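Local atomic coordinates of NalD (PDB entry 5DAJ), a protein that represses expression of the MexAB-OprM multidrug efflux pump in Pseudomonas aeruginosa and binds novobiocin, which induces the pump. Residues 22-27 / 113-118; 49-52 / 56-59; 131-136 / 165-170; 141-144 / 148-151; 175-180 / 184-189. All coordinates share one frame; numbering follows the deposited sequence.

Contact 1: 22-27 / 113-118; sequences LFLEKG and MQRCEF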
# COMPACT_ATOMS: atom_id res chain seq x y z
N LEU A 22 -1.12 -17.69 -12.58
CA LEU A 22 -0.19 -17.02 -13.51
C LEU A 22 0.19 -15.61 -13.06
O LEU A 22 1.37 -15.27 -13.02
CB LEU A 22 -0.72 -16.98 -14.94
CG LEU A 22 -0.27 -18.15 -15.81
CD1 LEU A 22 -1.19 -19.35 -15.63
CD2 LEU A 22 -0.24 -17.74 -17.27
N PHE A 23 -0.82 -14.80 -12.76
CA PHE A 23 -0.61 -13.44 -12.23
C PHE A 23 0.32 -13.47 -11.03
O PHE A 23 1.26 -12.68 -10.93
CB PHE A 23 -1.92 -12.76 -11.80
CG PHE A 23 -2.83 -12.36 -12.93
CD1 PHE A 23 -2.39 -12.25 -14.25
CD2 PHE A 23 -4.15 -12.05 -12.65
CE1 PHE A 23 -3.26 -11.86 -15.25
CE2 PHE A 23 -5.03 -11.66 -13.65
CZ PHE A 23 -4.58 -11.57 -14.96
N LEU A 24 0.05 -14.42 -10.14
CA LEU A 24 0.80 -14.57 -8.90
C LEU A 24 2.28 -14.91 -9.15
O LEU A 24 3.17 -14.40 -8.47
CB LEU A 24 0.14 -15.64 -8.02
CG LEU A 24 0.59 -15.76 -6.57
CD1 LEU A 24 0.38 -14.46 -5.81
CD2 LEU A 24 -0.19 -16.88 -5.91
N GLU A 25 2.54 -15.74 -10.14
CA GLU A 25 3.90 -16.18 -10.46
C GLU A 25 4.66 -15.23 -11.40
O GLU A 25 5.84 -14.95 -11.20
CB GLU A 25 3.85 -17.60 -11.04
CG GLU A 25 5.20 -18.27 -11.10
N LYS A 26 3.97 -14.76 -12.44
CA LYS A 26 4.60 -13.96 -13.51
C LYS A 26 4.39 -12.45 -13.40
O LYS A 26 5.16 -11.67 -13.97
CB LYS A 26 4.07 -14.42 -14.88
CG LYS A 26 4.56 -15.79 -15.32
CD LYS A 26 3.59 -16.47 -16.29
CE LYS A 26 3.26 -15.63 -17.52
NZ LYS A 26 4.42 -15.41 -18.41
N GLY A 27 3.33 -12.06 -12.71
CA GLY A 27 2.86 -10.67 -12.73
C GLY A 27 1.80 -10.50 -13.80
O GLY A 27 1.72 -11.29 -14.73
N MSE A 113 -1.69 -5.96 -4.83
CA MSE A 113 -0.78 -4.99 -4.22
C MSE A 113 0.67 -5.20 -4.53
O MSE A 113 1.49 -4.33 -4.26
CB MSE A 113 -0.96 -5.09 -2.72
CG MSE A 113 -2.43 -4.81 -2.41
SE MSE A 113 -2.64 -4.55 -0.50
CE MSE A 113 -4.58 -4.15 -0.53
N GLN A 114 0.97 -6.32 -5.17
CA GLN A 114 2.36 -6.74 -5.38
C GLN A 114 2.74 -7.20 -6.78
O GLN A 114 3.91 -7.06 -7.19
CB GLN A 114 2.65 -7.87 -4.42
CG GLN A 114 4.07 -7.91 -3.93
CD GLN A 114 4.18 -7.31 -2.57
OE1 GLN A 114 3.41 -7.65 -1.66
NE2 GLN A 114 5.12 -6.37 -2.42
N ARG A 115 1.78 -7.73 -7.52
CA ARG A 115 2.05 -8.33 -8.81
C ARG A 115 1.33 -7.65 -9.97
O ARG A 115 1.12 -8.28 -11.00
CB ARG A 115 1.67 -9.81 -8.79
CG ARG A 115 2.33 -10.64 -7.70
CD ARG A 115 3.79 -10.94 -8.00
NE ARG A 115 4.59 -10.89 -6.78
CZ ARG A 115 4.62 -11.84 -5.84
NH1 ARG A 115 3.90 -12.96 -5.96
NH2 ARG A 115 5.39 -11.67 -4.77
N CYS A 116 0.95 -6.38 -9.83
CA CYS A 116 0.36 -5.66 -10.95
C CYS A 116 0.57 -4.15 -10.94
O CYS A 116 0.62 -3.53 -9.90
CB CYS A 116 -1.12 -5.99 -11.10
SG CYS A 116 -2.23 -4.94 -10.19
N GLU A 117 0.71 -3.60 -12.13
CA GLU A 117 0.98 -2.18 -12.32
C GLU A 117 -0.20 -1.58 -13.07
O GLU A 117 -0.63 -2.11 -14.08
CB GLU A 117 2.32 -1.93 -13.06
CG GLU A 117 2.60 -2.79 -14.28
CD GLU A 117 3.98 -2.58 -14.86
OE1 GLU A 117 4.98 -2.69 -14.11
OE2 GLU A 117 4.10 -2.29 -16.07
N PHE A 118 -0.68 -0.44 -12.57
CA PHE A 118 -1.88 0.19 -13.11
C PHE A 118 -1.57 1.15 -14.25
O PHE A 118 -1.55 2.37 -14.10
CB PHE A 118 -2.67 0.84 -12.00
CG PHE A 118 -3.23 -0.16 -11.04
CD1 PHE A 118 -4.42 -0.84 -11.33
CD2 PHE A 118 -2.55 -0.49 -9.88
CE1 PHE A 118 -4.93 -1.79 -10.46
CE2 PHE A 118 -3.06 -1.43 -9.01
CZ PHE A 118 -4.26 -2.08 -9.30
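R115 lays its side chain against the C-terminal end of helix 6-26 and gives its guanidinium to the backbone carbonyl of L24. The bond from R115 NH1 to L24 O is 3.0 Å long and rather bent, with 139° at the hydrogen; the donor lies in the carbonyl plane, while the oxygen sits 25° out of the guanidinium plane. The chain gets there by folding: CG stands beside the backbone N, and further bends at chi2 and chi3 bring the guanidinium round to L24 O in the last turn of the helix. On the way CB passes F23 O at 3.6 Å and CD passes L24 O at 3.5 Å. Carbonyls at a helix C-terminus carry partial negative charge, which would favour a cation here. The L24 side chain sets out away from R115, but its CD1 returns to meet NH1 at 3.8 Å. G27, the first residue beyond the helix, has positive phi, a backbone conformation that suits glycine, and its CA makes a C-H...O contact of 3.4 Å with R115 O. R115 also bonds through its backbone to V28. The contact thus joins the DNA-binding and C-terminal regions, a junction of the kind through which ligand binding is thought to be passed to the DNA-binding domain in TetR-family repressors. L24 packs on R107 and I111 of helix 103-114, F23 reaches I36 of helix 33-40, and E117 takes a hydrogen bond from S29 N of the second subunit.

Contact 2: 49-52 / 56-59; sequences WHFQ and HLFN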
# COMPACT_ATOMS: atom_id res chain seq x y z
N TRP A 49 -14.36 -14.30 -24.81
CA TRP A 49 -15.79 -14.47 -24.77
C TRP A 49 -16.41 -14.24 -23.40
O TRP A 49 -17.41 -13.58 -23.27
CB TRP A 49 -16.10 -15.87 -25.25
CG TRP A 49 -17.52 -16.14 -25.42
CD1 TRP A 49 -18.27 -16.95 -24.68
CD2 TRP A 49 -18.38 -15.61 -26.42
NE1 TRP A 49 -19.55 -16.95 -25.11
CE2 TRP A 49 -19.64 -16.13 -26.19
CE3 TRP A 49 -18.21 -14.73 -27.48
CZ2 TRP A 49 -20.72 -15.82 -26.97
CZ3 TRP A 49 -19.28 -14.43 -28.24
CH2 TRP A 49 -20.51 -14.96 -27.99
N HIS A 50 -15.81 -14.80 -22.37
CA HIS A 50 -16.27 -14.66 -20.98
C HIS A 50 -15.87 -13.38 -20.27
O HIS A 50 -16.60 -12.91 -19.38
CB HIS A 50 -15.79 -15.86 -20.15
CG HIS A 50 -16.50 -17.12 -20.51
ND1 HIS A 50 -17.86 -17.26 -20.38
CD2 HIS A 50 -16.05 -18.29 -21.03
CE1 HIS A 50 -18.22 -18.47 -20.76
NE2 HIS A 50 -17.14 -19.11 -21.17
N PHE A 51 -14.71 -12.84 -20.61
CA PHE A 51 -14.12 -11.72 -19.86
C PHE A 51 -13.75 -10.48 -20.65
O PHE A 51 -13.33 -9.50 -20.05
CB PHE A 51 -12.90 -12.23 -19.07
CG PHE A 51 -13.25 -13.25 -18.03
CD1 PHE A 51 -13.91 -12.87 -16.86
CD2 PHE A 51 -12.94 -14.59 -18.23
CE1 PHE A 51 -14.23 -13.80 -15.89
CE2 PHE A 51 -13.28 -15.53 -17.26
CZ PHE A 51 -13.92 -15.14 -16.09
N GLN A 52 -13.90 -10.52 -21.98
CA GLN A 52 -13.67 -9.36 -22.88
C GLN A 52 -12.23 -8.86 -22.95
O GLN A 52 -11.62 -8.89 -24.02
CB GLN A 52 -14.61 -8.21 -22.55
CG GLN A 52 -16.08 -8.51 -22.82
CD GLN A 52 -16.78 -9.02 -21.58
OE1 GLN A 52 -17.01 -8.27 -20.62
NE2 GLN A 52 -17.14 -10.30 -21.59
N HIS A 56 -11.06 -6.39 -17.15
CA HIS A 56 -12.34 -6.92 -16.69
C HIS A 56 -12.17 -8.27 -16.02
O HIS A 56 -12.84 -8.55 -15.03
CB HIS A 56 -13.32 -7.06 -17.85
CG HIS A 56 -14.71 -7.40 -17.42
ND1 HIS A 56 -15.34 -8.58 -17.78
CD2 HIS A 56 -15.60 -6.73 -16.65
CE1 HIS A 56 -16.55 -8.61 -17.26
NE2 HIS A 56 -16.74 -7.50 -16.57
N LEU A 57 -11.28 -9.09 -16.57
CA LEU A 57 -10.93 -10.39 -15.99
C LEU A 57 -10.41 -10.19 -14.57
O LEU A 57 -10.90 -10.79 -13.62
CB LEU A 57 -9.88 -11.11 -16.84
CG LEU A 57 -9.64 -12.59 -16.53
CD1 LEU A 57 -9.13 -13.32 -17.75
CD2 LEU A 57 -8.67 -12.79 -15.37
N PHE A 58 -9.42 -9.32 -14.46
CA PHE A 58 -8.80 -8.96 -13.18
C PHE A 58 -9.83 -8.49 -12.16
O PHE A 58 -9.76 -8.83 -10.99
CB PHE A 58 -7.75 -7.87 -13.41
CG PHE A 58 -6.99 -7.48 -12.18
CD1 PHE A 58 -6.05 -8.31 -11.65
CD2 PHE A 58 -7.22 -6.27 -11.57
CE1 PHE A 58 -5.33 -7.94 -10.52
CE2 PHE A 58 -6.52 -5.90 -10.44
CZ PHE A 58 -5.56 -6.74 -9.92
N ASN A 59 -10.79 -7.70 -12.63
CA ASN A 59 -11.85 -7.16 -11.79
C ASN A 59 -12.83 -8.24 -11.28
O ASN A 59 -13.24 -8.21 -10.12
CB ASN A 59 -12.63 -6.09 -12.56
CG ASN A 59 -13.01 -4.92 -11.69
OD1 ASN A 59 -14.16 -4.54 -11.61
ND2 ASN A 59 -12.03 -4.33 -11.01
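H56 ND1 donates to the backbone oxygen of F51, 3.2 Å from ND1 to O, with an angle of 138° at the hydrogen. F51 O lies close to the imidazole plane, but the donor stands 50° above the carbonyl plane, so the bond approaches the C=O from its flank. The torsion chi1 of H56, -171°, places CG anti to the backbone N and turns the ring back toward the preceding helix. Q52 reaches the same nitrogen from its bent side chain, with OE1 3.3 Å from H56 ND1, yet the angle is too poor for a hydrogen bond; the amide and imidazole planes are inclined to each other. Helix 44-51 closes the predicted helix-turn-helix and probably corresponds to the recognition helix, as in other TetR-family regulators; Q52, with positive phi, leaves it, and helix 54-63 follows after a tight turn. N53 takes part in that turn, accepting from H56 N through its OD1. On the buried side L57 lies across F51. L57 CG sits over one face of the phenyl ring, 4.3 Å from its centroid and displaced toward the rim, in a CH-pi contact. Closer to the backbone, F51 CB and L57 CB meet at 3.9 Å. The F51 ring also packs on R12, I15 and L16 of helix 6-26, where L57 touches A19.

Contact 3: 131-136 / 165-170; sequences AFVQMF and ALHALI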
# COMPACT_ATOMS: atom_id res chain seq x y z
N ALA A 131 -13.48 2.99 -6.58
CA ALA A 131 -14.90 3.09 -6.21
C ALA A 131 -15.24 2.28 -4.96
O ALA A 131 -15.95 2.77 -4.07
CB ALA A 131 -15.77 2.64 -7.38
N PHE A 132 -14.69 1.08 -4.88
CA PHE A 132 -14.87 0.21 -3.69
C PHE A 132 -14.27 0.81 -2.41
O PHE A 132 -14.89 0.80 -1.35
CB PHE A 132 -14.29 -1.18 -3.98
CG PHE A 132 -14.11 -2.03 -2.76
CD1 PHE A 132 -15.19 -2.73 -2.21
CD2 PHE A 132 -12.85 -2.16 -2.16
CE1 PHE A 132 -15.02 -3.52 -1.09
CE2 PHE A 132 -12.68 -2.95 -1.03
CZ PHE A 132 -13.76 -3.63 -0.50
N VAL A 133 -13.06 1.34 -2.52
CA VAL A 133 -12.41 2.03 -1.39
C VAL A 133 -13.18 3.29 -1.01
O VAL A 133 -13.44 3.55 0.17
CB VAL A 133 -10.95 2.44 -1.72
CG1 VAL A 133 -10.36 3.27 -0.59
CG2 VAL A 133 -10.10 1.20 -1.95
N GLN A 134 -13.53 4.08 -2.03
CA GLN A 134 -14.29 5.31 -1.83
C GLN A 134 -15.56 5.05 -1.03
O GLN A 134 -15.97 5.87 -0.19
CB GLN A 134 -14.65 5.96 -3.18
CG GLN A 134 -15.16 7.39 -3.07
CD GLN A 134 -14.14 8.34 -2.45
OE1 GLN A 134 -13.00 8.42 -2.92
NE2 GLN A 134 -14.54 9.06 -1.41
N MSE A 135 -16.17 3.90 -1.28
CA MSE A 135 -17.41 3.52 -0.63
C MSE A 135 -17.18 3.17 0.82
O MSE A 135 -17.89 3.66 1.69
CB MSE A 135 -18.00 2.36 -1.40
CG MSE A 135 -19.32 1.93 -0.83
SE MSE A 135 -19.93 0.16 -1.45
CE MSE A 135 -20.58 0.67 -3.31
N PHE A 136 -16.20 2.31 1.08
CA PHE A 136 -15.85 1.95 2.46
C PHE A 136 -15.55 3.21 3.30
O PHE A 136 -16.01 3.34 4.44
CB PHE A 136 -14.63 1.02 2.50
CG PHE A 136 -14.13 0.74 3.89
CD1 PHE A 136 -14.74 -0.24 4.67
CD2 PHE A 136 -13.09 1.48 4.44
CE1 PHE A 136 -14.30 -0.48 5.97
CE2 PHE A 136 -12.65 1.24 5.73
CZ PHE A 136 -13.25 0.26 6.50
N ALA A 165 -7.82 8.13 8.12
CA ALA A 165 -6.76 7.63 8.99
C ALA A 165 -6.92 6.13 9.20
O ALA A 165 -5.96 5.36 9.03
CB ALA A 165 -6.77 8.34 10.33
N LEU A 166 -8.15 5.71 9.51
CA LEU A 166 -8.44 4.30 9.76
C LEU A 166 -8.17 3.44 8.53
O LEU A 166 -7.48 2.44 8.61
CB LEU A 166 -9.89 4.08 10.19
CG LEU A 166 -10.30 2.61 10.42
CD1 LEU A 166 -9.40 1.90 11.41
CD2 LEU A 166 -11.74 2.53 10.90
N HIS A 167 -8.72 3.85 7.39
CA HIS A 167 -8.56 3.09 6.16
C HIS A 167 -7.09 2.95 5.76
O HIS A 167 -6.66 1.88 5.32
CB HIS A 167 -9.32 3.69 4.98
CG HIS A 167 -9.14 2.92 3.71
ND1 HIS A 167 -8.22 3.28 2.76
CD2 HIS A 167 -9.69 1.76 3.29
CE1 HIS A 167 -8.24 2.39 1.78
NE2 HIS A 167 -9.12 1.46 2.08
N ALA A 168 -6.35 4.05 5.88
CA ALA A 168 -4.92 4.05 5.58
C ALA A 168 -4.19 3.01 6.44
O ALA A 168 -3.36 2.26 5.93
CB ALA A 168 -4.32 5.42 5.80
N LEU A 169 -4.52 2.95 7.73
CA LEU A 169 -3.92 1.95 8.62
C LEU A 169 -4.21 0.52 8.16
O LEU A 169 -3.29 -0.29 8.06
CB LEU A 169 -4.40 2.11 10.06
CG LEU A 169 -3.89 1.03 11.03
CD1 LEU A 169 -2.38 1.03 11.11
CD2 LEU A 169 -4.49 1.24 12.40
N ILE A 170 -5.48 0.22 7.87
CA ILE A 170 -5.87 -1.12 7.39
C ILE A 170 -5.12 -1.47 6.10
O ILE A 170 -4.55 -2.55 5.97
CB ILE A 170 -7.38 -1.26 7.09
CG1 ILE A 170 -8.23 -0.86 8.30
CG2 ILE A 170 -7.72 -2.69 6.68
CD1 ILE A 170 -7.85 -1.55 9.60
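Two helical segments face each other here at a distance, the nearest CA atoms, those of F136 and H167, being 8.3 Å apart, so side chains alone bridge the gap. H167 does most of the reaching. With CG anti to its backbone N (chi1 179°), the imidazole extends straight off helix 159-179 and reaches between the side chains of V133 and F136, which stand a single helical turn apart on helix 123-145. V133 meets the ring with one methyl: CG1 lies 3.3 Å from H167 CE1 and 3.5 Å from H167 NE2, and the two side chains run at about a right angle. F136 meets the ring at CD2, its own CD2 3.6 Å from H167 CD2. The neighbouring F136 CE2 lies in the imidazole plane, at the ring's edge. The aromatic planes are inclined at 49° with centroids 5.7 Å apart, an oblique pairing that is neither a stack nor a T-shape. Polar satisfaction comes from elsewhere: H167 ND1 is hydrogen-bonded to D176 OD2 of the second subunit. The ring's rotation is probably set by that bond together with the V133 and F136 contacts, and the carboxylate would tend to polarise the imidazole. The contact joins two long helices of the C-terminal domain beside the dimer interface. Around it, L166 and I170 pack on C92 of helix 84-101, and L169 touches M197 of helix 186-201. F136 also meets L72 of helix 69-76, while A168 and L169 touch L173 and A165 of the second subunit along helix 159-179.

Contact 4: 141-144 / 148-151; sequences EQLF and ECRV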
# COMPACT_ATOMS: atom_id res chain seq x y z
N GLU A 141 -17.06 7.36 7.31
CA GLU A 141 -17.30 8.79 7.48
C GLU A 141 -18.71 9.02 8.05
O GLU A 141 -18.87 9.68 9.08
CB GLU A 141 -17.15 9.53 6.15
CG GLU A 141 -16.97 11.03 6.28
CD GLU A 141 -16.50 11.70 4.99
OE1 GLU A 141 -16.01 11.00 4.08
OE2 GLU A 141 -16.64 12.94 4.88
N GLN A 142 -19.70 8.42 7.40
CA GLN A 142 -21.10 8.49 7.84
C GLN A 142 -21.29 7.94 9.26
O GLN A 142 -22.01 8.53 10.06
CB GLN A 142 -21.99 7.74 6.86
CG GLN A 142 -23.49 7.83 7.16
CD GLN A 142 -24.31 6.70 6.55
OE1 GLN A 142 -25.26 6.21 7.18
NE2 GLN A 142 -23.97 6.29 5.33
N LEU A 143 -20.65 6.82 9.55
CA LEU A 143 -20.68 6.21 10.88
C LEU A 143 -20.13 7.16 11.95
O LEU A 143 -20.79 7.42 12.95
CB LEU A 143 -19.92 4.88 10.89
CG LEU A 143 -19.60 4.24 12.25
CD1 LEU A 143 -20.81 4.14 13.15
CD2 LEU A 143 -19.02 2.85 12.04
N PHE A 144 -18.92 7.67 11.73
CA PHE A 144 -18.31 8.65 12.64
C PHE A 144 -19.12 9.95 12.74
O PHE A 144 -19.06 10.64 13.76
CB PHE A 144 -16.88 8.99 12.21
CG PHE A 144 -15.89 7.90 12.45
CD1 PHE A 144 -15.62 7.44 13.73
CD2 PHE A 144 -15.20 7.34 11.38
CE1 PHE A 144 -14.70 6.42 13.94
CE2 PHE A 144 -14.28 6.32 11.59
CZ PHE A 144 -14.03 5.87 12.87
N GLU A 148 -24.43 10.01 17.91
CA GLU A 148 -24.04 8.98 18.90
C GLU A 148 -22.53 8.74 18.92
O GLU A 148 -21.93 8.56 19.99
CB GLU A 148 -24.75 7.63 18.64
CG GLU A 148 -26.23 7.70 18.26
CD GLU A 148 -26.46 7.71 16.75
OE1 GLU A 148 -26.87 8.77 16.22
OE2 GLU A 148 -26.21 6.68 16.10
N CYS A 149 -21.94 8.72 17.73
CA CYS A 149 -20.51 8.43 17.54
C CYS A 149 -19.64 9.68 17.58
O CYS A 149 -18.66 9.74 18.31
CB CYS A 149 -20.30 7.72 16.19
SG CYS A 149 -21.31 6.23 16.01
N ARG A 150 -20.03 10.68 16.79
CA ARG A 150 -19.31 11.97 16.68
C ARG A 150 -18.95 12.59 18.04
O ARG A 150 -17.84 13.08 18.23
CB ARG A 150 -20.13 12.97 15.85
CG ARG A 150 -19.49 14.33 15.64
CD ARG A 150 -20.44 15.38 15.05
NE ARG A 150 -20.14 15.57 13.63
CZ ARG A 150 -19.09 16.24 13.16
NH1 ARG A 150 -18.21 16.80 13.98
NH2 ARG A 150 -18.92 16.34 11.85
N VAL A 151 -19.91 12.56 18.96
CA VAL A 151 -19.73 13.05 20.34
C VAL A 151 -18.54 12.37 21.06
O VAL A 151 -17.93 12.96 21.96
CB VAL A 151 -21.04 12.87 21.16
CG1 VAL A 151 -20.81 13.03 22.65
CG2 VAL A 151 -22.08 13.88 20.70
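L143 and C149 meet because each side chain turns from its own first torsion into the corner between two helices. In L143, CG is anti to the backbone N (chi1 168°), and the following turn at chi2 brings the CD1 branch round toward the second segment, although the side chain sets out away from it. The CB bond of C149 is directed toward the first segment, with SG beside its own backbone N (chi1 -55°). The outcome is an apolar contact of 3.6 Å between L143 CD1 and C149 SG. The same thiol residue also lies against the main chain: C149 CB comes within 3.3 Å of L143 O. One residue on, R150 lies beside F144 O, its CB likewise 3.3 Å away. R150 N is near that oxygen too, at 3.2 Å, but the angle is too poor for a hydrogen bond. This is packing at a tight helix-helix corner, with few residues between helix 123-145 and the short helix 147-150. L143 and C149 share L85 of helix 84-101 as a floor, the F144 side chain packs on L88 of that helix and P159 of helix 159-179, and E141 forms a salt bridge with R164 further along the latter.

Contact 5: 175-180 / 184-189; sequences NDWLRD and FDPDTD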
# COMPACT_ATOMS: atom_id res chain seq x y z
N ASN A 175 -0.72 -4.17 3.14
CA ASN A 175 0.42 -3.95 2.25
C ASN A 175 1.74 -4.45 2.85
O ASN A 175 2.48 -5.20 2.20
CB ASN A 175 0.56 -2.47 1.90
CG ASN A 175 1.07 -2.25 0.51
OD1 ASN A 175 2.28 -2.20 0.28
ND2 ASN A 175 0.15 -2.13 -0.45
N ASP A 176 2.01 -4.03 4.08
CA ASP A 176 3.21 -4.45 4.82
C ASP A 176 3.28 -5.96 4.94
O ASP A 176 4.30 -6.57 4.61
CB ASP A 176 3.28 -3.82 6.23
CG ASP A 176 4.21 -2.62 6.31
OD1 ASP A 176 5.05 -2.41 5.43
OD2 ASP A 176 4.10 -1.86 7.30
N TRP A 177 2.20 -6.57 5.42
CA TRP A 177 2.21 -8.00 5.71
C TRP A 177 2.36 -8.85 4.46
O TRP A 177 3.12 -9.81 4.45
CB TRP A 177 0.96 -8.46 6.46
CG TRP A 177 1.13 -9.85 6.96
CD1 TRP A 177 1.81 -10.23 8.08
CD2 TRP A 177 0.66 -11.04 6.35
NE1 TRP A 177 1.78 -11.59 8.21
CE2 TRP A 177 1.08 -12.12 7.16
CE3 TRP A 177 -0.09 -11.31 5.21
CZ2 TRP A 177 0.77 -13.45 6.86
CZ3 TRP A 177 -0.39 -12.64 4.91
CH2 TRP A 177 0.04 -13.69 5.73
N LEU A 178 1.63 -8.49 3.41
CA LEU A 178 1.72 -9.19 2.13
C LEU A 178 3.09 -9.03 1.47
O LEU A 178 3.58 -9.96 0.82
CB LEU A 178 0.64 -8.71 1.18
CG LEU A 178 -0.80 -9.06 1.58
CD1 LEU A 178 -1.81 -8.23 0.79
CD2 LEU A 178 -1.07 -10.54 1.42
N ARG A 179 3.72 -7.87 1.65
CA ARG A 179 5.11 -7.63 1.20
C ARG A 179 6.10 -8.49 2.01
O ARG A 179 6.99 -9.11 1.45
CB ARG A 179 5.47 -6.15 1.32
CG ARG A 179 6.88 -5.78 0.84
CD ARG A 179 7.23 -4.32 1.09
NE ARG A 179 6.87 -3.90 2.45
CZ ARG A 179 7.57 -4.18 3.55
NH1 ARG A 179 8.71 -4.86 3.49
NH2 ARG A 179 7.13 -3.76 4.72
N ASP A 180 5.93 -8.48 3.33
CA ASP A 180 6.81 -9.22 4.27
C ASP A 180 5.99 -9.82 5.42
O ASP A 180 5.71 -9.14 6.41
CB ASP A 180 7.90 -8.29 4.83
CG ASP A 180 8.82 -8.98 5.84
OD1 ASP A 180 8.77 -10.22 5.97
OD2 ASP A 180 9.60 -8.27 6.51
N PHE A 184 4.57 -9.37 11.25
CA PHE A 184 3.68 -9.66 12.36
C PHE A 184 2.78 -10.85 12.08
O PHE A 184 2.73 -11.37 10.97
CB PHE A 184 2.84 -8.42 12.75
CG PHE A 184 1.91 -7.93 11.69
CD1 PHE A 184 0.65 -8.51 11.53
CD2 PHE A 184 2.26 -6.88 10.87
CE1 PHE A 184 -0.23 -8.05 10.55
CE2 PHE A 184 1.39 -6.42 9.89
CZ PHE A 184 0.15 -7.00 9.73
N ASP A 185 2.09 -11.28 13.13
CA ASP A 185 1.14 -12.38 13.07
C ASP A 185 -0.29 -11.81 13.01
O ASP A 185 -0.79 -11.30 14.02
CB ASP A 185 1.30 -13.27 14.30
CG ASP A 185 0.28 -14.37 14.35
OD1 ASP A 185 -0.02 -14.98 13.30
OD2 ASP A 185 -0.23 -14.65 15.46
N PRO A 186 -0.95 -11.90 11.85
CA PRO A 186 -2.33 -11.40 11.72
C PRO A 186 -3.31 -11.93 12.76
O PRO A 186 -4.23 -11.22 13.13
CB PRO A 186 -2.74 -11.88 10.32
CG PRO A 186 -1.46 -11.94 9.57
CD PRO A 186 -0.45 -12.42 10.57
N ASP A 187 -3.12 -13.16 13.22
CA ASP A 187 -3.99 -13.74 14.24
C ASP A 187 -3.87 -12.99 15.58
O ASP A 187 -4.82 -12.34 16.01
CB ASP A 187 -3.68 -15.24 14.42
CG ASP A 187 -4.63 -15.93 15.38
OD1 ASP A 187 -5.71 -15.39 15.70
OD2 ASP A 187 -4.31 -17.06 15.81
N THR A 188 -2.69 -13.08 16.19
CA THR A 188 -2.48 -12.61 17.57
C THR A 188 -2.05 -11.15 17.73
O THR A 188 -2.17 -10.60 18.83
CB THR A 188 -1.45 -13.49 18.31
OG1 THR A 188 -0.18 -13.43 17.64
CG2 THR A 188 -1.92 -14.93 18.39
N ASP A 189 -1.55 -10.52 16.67
CA ASP A 189 -1.12 -9.11 16.71
C ASP A 189 -2.15 -8.10 16.22
O ASP A 189 -2.05 -6.92 16.54
CB ASP A 189 0.16 -8.89 15.92
CG ASP A 189 1.36 -9.62 16.49
OD1 ASP A 189 1.47 -9.74 17.73
OD2 ASP A 189 2.19 -10.08 15.69
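W177 lays its indole under the ring of P186 and against the phenyl of F184. The proline CG stands over one face of the five-membered ring, 3.7 Å from its centroid and 20° off the normal, in a CH-pi contact; the two side chains meet at about a right angle. F184 offers its own ring face to the indole, with W177 CD1 over its centre 3.8 Å above the plane. The planes are inclined at 44°, so the pair is oblique rather than stacked. Nearer the helix, W177 CB touches F184 CZ at 3.7 Å. The phenyl reaches this place because CG of F184 lies between its backbone N and carbonyl carbon (chi1 63°), which folds the ring back beside the tryptophan. At the indole edge, NE1 gives a weak hydrogen bond to F184 O, 2.9 Å long but bent, with the oxygen in the ring plane. D185 is the N-cap of the weakly bonded start of helix 186-201, its OD2 accepting from T188 N at 3.0 Å. D185 N in turn gives a bond of 2.8 Å to D189 OD2, which steadies the opening turn. The aromatic cluster thus closes the link between helix 159-179 and helix 186-201, the pair that in TetR-family proteins commonly builds the dimer interface. In keeping with that, D189 makes a salt bridge to R160 of the second subunit. W177 and L178 both rest on L99 of helix 84-101, and L178 also touches L109 and T110 of helix 103-114.

Contacts 1 and 2 form one neighbourhood, their centres 16 Å apart: C116 SG touches F58 CZ at 3.8 Å, and F23 packs on both F58 and L57, so helix 54-63, which follows the predicted helix-turn-helix, packs against contact 1. Contact 5 touches the 113-118 side of contact 1, where M113 SE lies 4.0 Å from L178 CD1. Contacts 3 and 4 share helix 123-145, with centres about 16 Å apart, and contact 4 lies on the opposite side of the chain's centre from contact 1, their centres about 38 Å apart. Contacts 3 and 5 also meet across the dimer, and both use helix 159-179, with centres about 18 Å apart. Contacts 1, 3 and 5 all touch the second subunit.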